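Local coordinates for DNA repair and telomere maintenance protein nbs1 (Schizosaccharomyces pombe, PDB 3HUF) that tethers Ctp1 to Mre11-Rad50 in DNA double-strand break repair, its N-terminal FHA and BRCT domains binding phosphorylated proteins, at residues L11-Y23 with T186-M198. Numbering follows the deposited sequence.
Sequences LKGKSRILFPGTY and TVKESVIEDASLM. With SCN (thiocyanate ion), chain E.
Ile17 lies on strand 16-18, an outermost strand of the FHA beta-sandwich, and meets Ile192 in the loop between helix 178-184 and helix 198-209, which packs against this edge of the sandwich. The Ile17 N-H donates to Ile192 O at 2.9 Å, almost in line with the carbonyl. From CB outward, the Ile17 side chain starts 3.8 Å from Ile192 O at CB; CG1 lies 3.5 Å from Glu193 O, and CD1 comes closer still to that oxygen (3.2 Å) and also packs on Ile192 CG1 (3.7 Å), with Ser196 CB and the thiocyanate carbon close by. Having CG1 anti to the carbonyl carbon (chi1 -62°) sends the chain along this path.

Two residues earlier, Ser15 is gripped twice: its N donates to Glu193 OE1, approached from the anti side and 25° out of the carboxylate plane, and its OG accepts from Asp194 N at 2.8 Å. The extended Arg16 chain crosses Val191, whose CB lies 3.8 Å above one face of the guanidinium, toward its rim; NH1 and NH2 bond to His35 O and Asp32 O. Water 1 links NH2 to Ser190 O, while Ile192 N donates to water 2. Farther along, the Phe19 ring brings its edge to Ser190 O and Ile192 CD1. The bent Lys188 chain reaches past Phe19 CB to put NZ 2.9 Å from Pro20 O, with a hydrogen bond to Leu135 O.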
ATOM      1  N   LEU A  11     -12.503 -25.058  -2.485  1.00 40.82           N
ATOM      2  CA  LEU A  11     -11.591 -24.579  -1.433  1.00 40.60           C
ATOM      3  C   LEU A  11     -12.301 -24.475  -0.086  1.00 40.30           C
ATOM      4  O   LEU A  11     -11.939 -23.655   0.761  1.00 39.83           O
ATOM      5  CB  LEU A  11     -10.969 -23.228  -1.824  1.00 40.34           C
ATOM      6  CG  LEU A  11      -9.818 -23.258  -2.827  1.00 40.95           C
ATOM      7  CD1 LEU A  11      -9.489 -21.847  -3.355  1.00 40.43           C
ATOM      8  CD2 LEU A  11      -8.593 -23.897  -2.191  1.00 39.52           C
ATOM      9  N   LYS A  12     -13.315 -25.322   0.097  1.00 40.49           N
ATOM     10  CA  LYS A  12     -14.153 -25.351   1.301  1.00 40.88           C
ATOM     11  C   LYS A  12     -14.860 -24.040   1.620  1.00 40.39           C
ATOM     12  O   LYS A  12     -15.204 -23.789   2.772  1.00 40.40           O
ATOM     13  CB  LYS A  12     -13.363 -25.843   2.519  1.00 41.20           C
ATOM     14  CG  LYS A  12     -12.825 -27.256   2.363  1.00 44.32           C
ATOM     15  CD  LYS A  12     -11.600 -27.483   3.249  1.00 47.29           C
ATOM     16  CE  LYS A  12     -11.068 -28.897   3.077  1.00 48.67           C
ATOM     17  NZ  LYS A  12      -9.621 -28.815   2.725  1.00 48.84           N
ATOM     18  N   GLY A  13     -15.083 -23.206   0.609  1.00 40.33           N
ATOM     19  CA  GLY A  13     -15.747 -21.907   0.819  1.00 40.27           C
ATOM     20  C   GLY A  13     -14.868 -20.849   1.476  1.00 40.41           C
ATOM     21  O   GLY A  13     -15.357 -19.797   1.919  1.00 40.57           O
ATOM     22  N   LYS A  14     -13.570 -21.133   1.547  1.00 39.28           N
ATOM     23  CA  LYS A  14     -12.606 -20.237   2.162  1.00 38.91           C
ATOM     24  C   LYS A  14     -11.695 -19.584   1.125  1.00 38.30           C
ATOM     25  O   LYS A  14     -11.492 -20.133   0.038  1.00 38.04           O
ATOM     26  CB  LYS A  14     -11.779 -21.014   3.187  1.00 39.13           C
ATOM     27  CG  LYS A  14     -12.650 -21.463   4.345  1.00 40.68           C
ATOM     28  CD  LYS A  14     -11.901 -22.219   5.395  1.00 44.08           C
ATOM     29  CE  LYS A  14     -12.616 -22.062   6.751  1.00 45.58           C
ATOM     30  NZ  LYS A  14     -14.122 -21.889   6.655  1.00 44.91           N
ATOM     31  N   SER A  15     -11.184 -18.401   1.456  1.00 37.27           N
ATOM     32  CA  SER A  15     -10.112 -17.771   0.675  1.00 36.79           C
ATOM     33  C   SER A  15      -8.790 -17.932   1.405  1.00 36.65           C
ATOM     34  O   SER A  15      -8.753 -18.383   2.550  1.00 37.02           O
ATOM     35  CB  SER A  15     -10.399 -16.301   0.387  1.00 36.61           C
ATOM     36  OG  SER A  15     -10.398 -15.542   1.584  1.00 36.52           O
ATOM     37  N   ARG A  16      -7.692 -17.609   0.741  1.00 36.64           N
ATOM     38  CA  ARG A  16      -6.401 -17.761   1.393  1.00 36.68           C
ATOM     39  C   ARG A  16      -5.374 -16.790   0.856  1.00 36.43           C
ATOM     40  O   ARG A  16      -5.217 -16.650  -0.346  1.00 35.67           O
ATOM     41  CB  ARG A  16      -5.891 -19.200   1.249  1.00 37.01           C
ATOM     42  CG  ARG A  16      -4.488 -19.368   1.808  1.00 38.60           C
ATOM     43  CD  ARG A  16      -4.130 -20.791   2.050  1.00 40.56           C
ATOM     44  NE  ARG A  16      -2.755 -20.891   2.525  1.00 39.57           N
ATOM     45  CZ  ARG A  16      -2.106 -22.038   2.682  1.00 41.51           C
ATOM     46  NH1 ARG A  16      -2.716 -23.190   2.413  1.00 41.03           N
ATOM     47  NH2 ARG A  16      -0.850 -22.030   3.118  1.00 42.91           N
ATOM     48  N   ILE A  17      -4.666 -16.128   1.764  1.00 36.63           N
ATOM     49  CA  ILE A  17      -3.548 -15.268   1.388  1.00 37.03           C
ATOM     50  C   ILE A  17      -2.275 -16.104   1.131  1.00 37.22           C
ATOM     51  O   ILE A  17      -1.841 -16.866   1.986  1.00 37.32           O
ATOM     52  CB  ILE A  17      -3.262 -14.239   2.485  1.00 36.74           C
ATOM     53  CG1 ILE A  17      -4.477 -13.338   2.688  1.00 34.99           C
ATOM     54  CG2 ILE A  17      -2.117 -13.361   2.096  1.00 37.27           C
ATOM     55  CD1 ILE A  17      -4.332 -12.511   3.939  1.00 32.42           C
ATOM     56  N   LEU A  18      -1.696 -15.951  -0.052  1.00 36.82           N
ATOM     57  CA  LEU A  18      -0.516 -16.712  -0.428  1.00 36.54           C
ATOM     58  C   LEU A  18       0.724 -15.831  -0.355  1.00 37.15           C
ATOM     59  O   LEU A  18       0.829 -14.833  -1.024  1.00 38.13           O
ATOM     60  CB  LEU A  18      -0.677 -17.277  -1.862  1.00 35.91           C
ATOM     61  CG  LEU A  18      -1.852 -18.239  -2.091  1.00 34.83           C
ATOM     62  CD1 LEU A  18      -1.768 -18.843  -3.535  1.00 34.76           C
ATOM     63  CD2 LEU A  18      -1.898 -19.359  -1.014  1.00 29.47           C
ATOM     64  N   PHE A  19       1.687 -16.233   0.445  1.00 38.03           N
ATOM     65  CA  PHE A  19       2.920 -15.490   0.556  1.00 37.77           C
ATOM     66  C   PHE A  19       3.934 -16.045  -0.450  1.00 37.42           C
ATOM     67  O   PHE A  19       3.753 -17.146  -0.952  1.00 37.09           O
ATOM     68  CB  PHE A  19       3.447 -15.615   1.984  1.00 37.31           C
ATOM     69  CG  PHE A  19       2.433 -15.278   3.024  1.00 39.50           C
ATOM     70  CD1 PHE A  19       2.054 -16.223   3.975  1.00 44.10           C
ATOM     71  CD2 PHE A  19       1.859 -14.024   3.072  1.00 40.63           C
ATOM     72  CE1 PHE A  19       1.115 -15.906   4.960  1.00 44.36           C
ATOM     73  CE2 PHE A  19       0.933 -13.699   4.042  1.00 42.55           C
ATOM     74  CZ  PHE A  19       0.550 -14.650   4.985  1.00 44.82           C
ATOM     75  N   PRO A  20       4.966 -15.248  -0.792  1.00 37.28           N
ATOM     76  CA  PRO A  20       6.140 -15.740  -1.499  1.00 36.46           C
ATOM     77  C   PRO A  20       6.633 -17.088  -0.971  1.00 36.80           C
ATOM     78  O   PRO A  20       6.774 -17.263   0.244  1.00 35.87           O
ATOM     79  CB  PRO A  20       7.167 -14.643  -1.232  1.00 36.11           C
ATOM     80  CG  PRO A  20       6.298 -13.366  -1.296  1.00 35.58           C
ATOM     81  CD  PRO A  20       5.036 -13.784  -0.580  1.00 37.12           C
ATOM     82  N   GLY A  21       6.899 -18.009  -1.897  1.00 36.40           N
ATOM     83  CA  GLY A  21       7.361 -19.349  -1.573  1.00 36.62           C
ATOM     84  C   GLY A  21       6.615 -20.290  -2.497  1.00 37.04           C
ATOM     85  O   GLY A  21       6.032 -19.867  -3.501  1.00 37.22           O
ATOM     86  N   THR A  22       6.612 -21.571  -2.155  1.00 37.42           N
ATOM     87  CA  THR A  22       6.039 -22.579  -3.022  1.00 37.59           C
ATOM     88  C   THR A  22       4.940 -23.391  -2.350  1.00 36.94           C
ATOM     89  O   THR A  22       5.047 -23.759  -1.185  1.00 37.04           O
ATOM     90  CB  THR A  22       7.128 -23.531  -3.525  1.00 38.82           C
ATOM     91  OG1 THR A  22       8.272 -22.773  -3.960  1.00 42.33           O
ATOM     92  CG2 THR A  22       6.603 -24.295  -4.693  1.00 38.92           C
ATOM     93  N   TYR A  23       3.897 -23.692  -3.108  1.00 36.43           N
ATOM     94  CA  TYR A  23       2.762 -24.454  -2.642  1.00 35.76           C
ATOM     95  C   TYR A  23       2.566 -25.646  -3.558  1.00 36.19           C
ATOM     96  O   TYR A  23       2.705 -25.527  -4.771  1.00 35.64           O
ATOM     97  CB  TYR A  23       1.500 -23.585  -2.673  1.00 35.55           C
ATOM     98  CG  TYR A  23       1.608 -22.364  -1.772  1.00 35.89           C
ATOM     99  CD1 TYR A  23       2.150 -21.162  -2.249  1.00 35.77           C
ATOM    100  CD2 TYR A  23       1.210 -22.424  -0.433  1.00 35.10           C
ATOM    101  CE1 TYR A  23       2.276 -20.031  -1.417  1.00 37.00           C
ATOM    102  CE2 TYR A  23       1.326 -21.298   0.411  1.00 36.88           C
ATOM    103  CZ  TYR A  23       1.858 -20.112  -0.090  1.00 37.65           C
ATOM    104  OH  TYR A  23       1.972 -19.019   0.738  1.00 39.99           O
ATOM    105  N   THR A 186       3.884 -11.573  12.933  1.00 50.10           N
ATOM    106  CA  THR A 186       3.187 -12.730  13.504  1.00 51.13           C
ATOM    107  C   THR A 186       2.742 -13.789  12.461  1.00 51.12           C
ATOM    108  O   THR A 186       2.651 -14.978  12.781  1.00 51.82           O
ATOM    109  CB  THR A 186       1.958 -12.228  14.344  1.00 50.60           C
ATOM    110  OG1 THR A 186       2.398 -11.798  15.643  1.00 52.06           O
ATOM    111  CG2 THR A 186       0.874 -13.282  14.488  1.00 52.14           C
ATOM    112  N   VAL A 187       2.518 -13.362  11.220  1.00 51.10           N
ATOM    113  CA  VAL A 187       1.609 -14.065  10.285  1.00 51.11           C
ATOM    114  C   VAL A 187       2.133 -15.002   9.159  1.00 51.80           C
ATOM    115  O   VAL A 187       1.307 -15.580   8.435  1.00 50.85           O
ATOM    116  CB  VAL A 187       0.655 -13.049   9.576  1.00 50.94           C
ATOM    117  CG1 VAL A 187      -0.162 -12.245  10.588  1.00 50.14           C
ATOM    118  CG2 VAL A 187       1.421 -12.127   8.664  1.00 48.87           C
ATOM    119  N   LYS A 188       3.455 -15.139   8.982  1.00 52.40           N
ATOM    120  CA  LYS A 188       4.004 -15.842   7.782  1.00 52.79           C
ATOM    121  C   LYS A 188       3.602 -17.320   7.724  1.00 52.27           C
ATOM    122  O   LYS A 188       3.242 -17.843   6.664  1.00 52.73           O
ATOM    123  CB  LYS A 188       5.540 -15.720   7.703  1.00 53.63           C
ATOM    124  CG  LYS A 188       6.150 -15.300   6.338  1.00 54.59           C
ATOM    125  CD  LYS A 188       6.133 -16.342   5.216  1.00 57.14           C
ATOM    126  CE  LYS A 188       7.479 -16.270   4.427  1.00 58.89           C
ATOM    127  NZ  LYS A 188       7.475 -16.268   2.877  1.00 55.86           N
ATOM    128  N   GLU A 189       3.633 -17.979   8.871  1.00 51.38           N
ATOM    129  CA  GLU A 189       3.307 -19.395   8.931  1.00 51.46           C
ATOM    130  C   GLU A 189       1.785 -19.698   8.884  1.00 49.99           C
ATOM    131  O   GLU A 189       1.364 -20.864   8.816  1.00 49.88           O
ATOM    132  CB  GLU A 189       3.962 -20.007  10.176  1.00 51.73           C
ATOM    133  CG  GLU A 189       5.447 -20.360   9.989  1.00 55.25           C
ATOM    134  CD  GLU A 189       6.430 -19.209  10.255  1.00 59.77           C
ATOM    135  OE1 GLU A 189       6.128 -18.040   9.915  1.00 62.30           O
ATOM    136  OE2 GLU A 189       7.532 -19.484  10.796  1.00 60.91           O
ATOM    137  N   SER A 190       0.980 -18.640   8.896  1.00 47.69           N
ATOM    138  CA  SER A 190      -0.461 -18.745   9.065  1.00 46.15           C
ATOM    139  C   SER A 190      -1.224 -19.014   7.790  1.00 44.55           C
ATOM    140  O   SER A 190      -0.830 -18.570   6.707  1.00 44.65           O
ATOM    141  CB  SER A 190      -0.990 -17.446   9.665  1.00 46.25           C
ATOM    142  OG  SER A 190      -0.613 -17.395  11.020  1.00 48.68           O
ATOM    143  N   VAL A 191      -2.329 -19.730   7.927  1.00 42.53           N
ATOM    144  CA  VAL A 191      -3.284 -19.812   6.846  1.00 41.67           C
ATOM    145  C   VAL A 191      -4.517 -18.972   7.185  1.00 40.54           C
ATOM    146  O   VAL A 191      -5.318 -19.292   8.029  1.00 40.29           O
ATOM    147  CB  VAL A 191      -3.523 -21.273   6.265  1.00 41.84           C
ATOM    148  CG1 VAL A 191      -2.789 -22.362   7.070  1.00 41.19           C
ATOM    149  CG2 VAL A 191      -5.005 -21.586   6.004  1.00 41.96           C
ATOM    150  N   ILE A 192      -4.580 -17.823   6.538  1.00 39.57           N
ATOM    151  CA  ILE A 192      -5.579 -16.824   6.818  1.00 38.28           C
ATOM    152  C   ILE A 192      -6.232 -16.398   5.511  1.00 37.24           C
ATOM    153  O   ILE A 192      -5.644 -16.524   4.452  1.00 36.17           O
ATOM    154  CB  ILE A 192      -4.937 -15.596   7.528  1.00 39.07           C
ATOM    155  CG1 ILE A 192      -3.811 -15.012   6.674  1.00 38.05           C
ATOM    156  CG2 ILE A 192      -4.461 -15.995   8.970  1.00 37.38           C
ATOM    157  CD1 ILE A 192      -3.101 -13.835   7.311  1.00 41.93           C
ATOM    158  N   GLU A 193      -7.441 -15.869   5.630  1.00 36.50           N
ATOM    159  CA  GLU A 193      -8.279 -15.519   4.519  1.00 36.46           C
ATOM    160  C   GLU A 193      -8.039 -14.094   4.019  1.00 36.70           C
ATOM    161  O   GLU A 193      -7.386 -13.291   4.683  1.00 36.72           O
ATOM    162  CB  GLU A 193      -9.730 -15.703   4.958  1.00 36.97           C
ATOM    163  CG  GLU A 193     -10.067 -17.162   5.317  1.00 36.08           C
ATOM    164  CD  GLU A 193     -11.555 -17.436   5.334  1.00 39.60           C
ATOM    165  OE1 GLU A 193     -12.176 -17.476   4.247  1.00 38.85           O
ATOM    166  OE2 GLU A 193     -12.110 -17.645   6.445  1.00 41.37           O
ATOM    167  N   ASP A 194      -8.575 -13.810   2.841  1.00 36.05           N
ATOM    168  CA  ASP A 194      -8.542 -12.510   2.192  1.00 36.42           C
ATOM    169  C   ASP A 194      -8.849 -11.370   3.169  1.00 36.78           C
ATOM    170  O   ASP A 194      -9.746 -11.474   3.989  1.00 35.85           O
ATOM    171  CB  ASP A 194      -9.613 -12.533   1.097  1.00 36.75           C
ATOM    172  CG  ASP A 194      -9.616 -11.297   0.211  1.00 36.60           C
ATOM    173  OD1 ASP A 194      -8.690 -10.486   0.261  1.00 37.90           O
ATOM    174  OD2 ASP A 194     -10.578 -11.153  -0.559  1.00 38.90           O
ATOM    175  N   ALA A 195      -8.092 -10.289   3.063  1.00 37.53           N
ATOM    176  CA  ALA A 195      -8.327  -9.068   3.830  1.00 38.59           C
ATOM    177  C   ALA A 195      -8.053  -9.185   5.325  1.00 39.38           C
ATOM    178  O   ALA A 195      -8.461  -8.321   6.087  1.00 39.92           O
ATOM    179  CB  ALA A 195      -9.722  -8.518   3.578  1.00 38.24           C
ATOM    180  N   SER A 196      -7.361 -10.243   5.743  1.00 39.99           N
ATOM    181  CA  SER A 196      -7.088 -10.463   7.174  1.00 41.50           C
ATOM    182  C   SER A 196      -6.229  -9.419   7.900  1.00 41.58           C
ATOM    183  O   SER A 196      -6.377  -9.243   9.100  1.00 42.64           O
ATOM    184  CB  SER A 196      -6.422 -11.810   7.379  1.00 40.93           C
ATOM    185  OG  SER A 196      -7.389 -12.802   7.431  1.00 43.32           O
ATOM    186  N   LEU A 197      -5.325  -8.771   7.189  1.00 42.83           N
ATOM    187  CA  LEU A 197      -4.365  -7.837   7.788  1.00 44.18           C
ATOM    188  C   LEU A 197      -4.742  -6.360   7.604  1.00 44.87           C
ATOM    189  O   LEU A 197      -4.162  -5.482   8.249  1.00 44.45           O
ATOM    190  CB  LEU A 197      -2.952  -8.089   7.211  1.00 44.86           C
ATOM    191  CG  LEU A 197      -2.484  -9.560   7.141  1.00 45.07           C
ATOM    192  CD1 LEU A 197      -1.187  -9.734   6.328  1.00 49.01           C
ATOM    193  CD2 LEU A 197      -2.355 -10.155   8.525  1.00 47.79           C
ATOM    194  N   MET A 198      -5.711  -6.097   6.728  1.00 45.67           N
ATOM    195  CA  MET A 198      -6.072  -4.734   6.327  1.00 46.37           C
ATOM    196  C   MET A 198      -6.871  -3.926   7.334  1.00 45.67           C
ATOM    197  O   MET A 198      -6.573  -2.741   7.519  1.00 46.16           O
ATOM    198  CB  MET A 198      -6.856  -4.707   4.998  1.00 47.45           C
ATOM    199  CG  MET A 198      -6.139  -5.146   3.770  1.00 49.52           C
ATOM    200  SD  MET A 198      -4.489  -4.464   3.538  1.00 56.83           S
ATOM    201  CE  MET A 198      -4.368  -4.570   1.748  1.00 54.48           C
TER
HETATM  202  S   SCN E 326      -5.011  -9.361   1.509  1.00 29.15           S
HETATM  203  C   SCN E 326      -4.667  -8.786   3.133  1.00 28.19           C
HETATM  204  N   SCN E 326      -4.696  -8.548   4.293  1.00 28.65           N
HETATM  205  O   HOH W   1       0.701 -19.879   4.721  1.00 40.83           O
HETATM  206  O   HOH W   2      -2.413 -17.788   4.501  1.00 30.32           O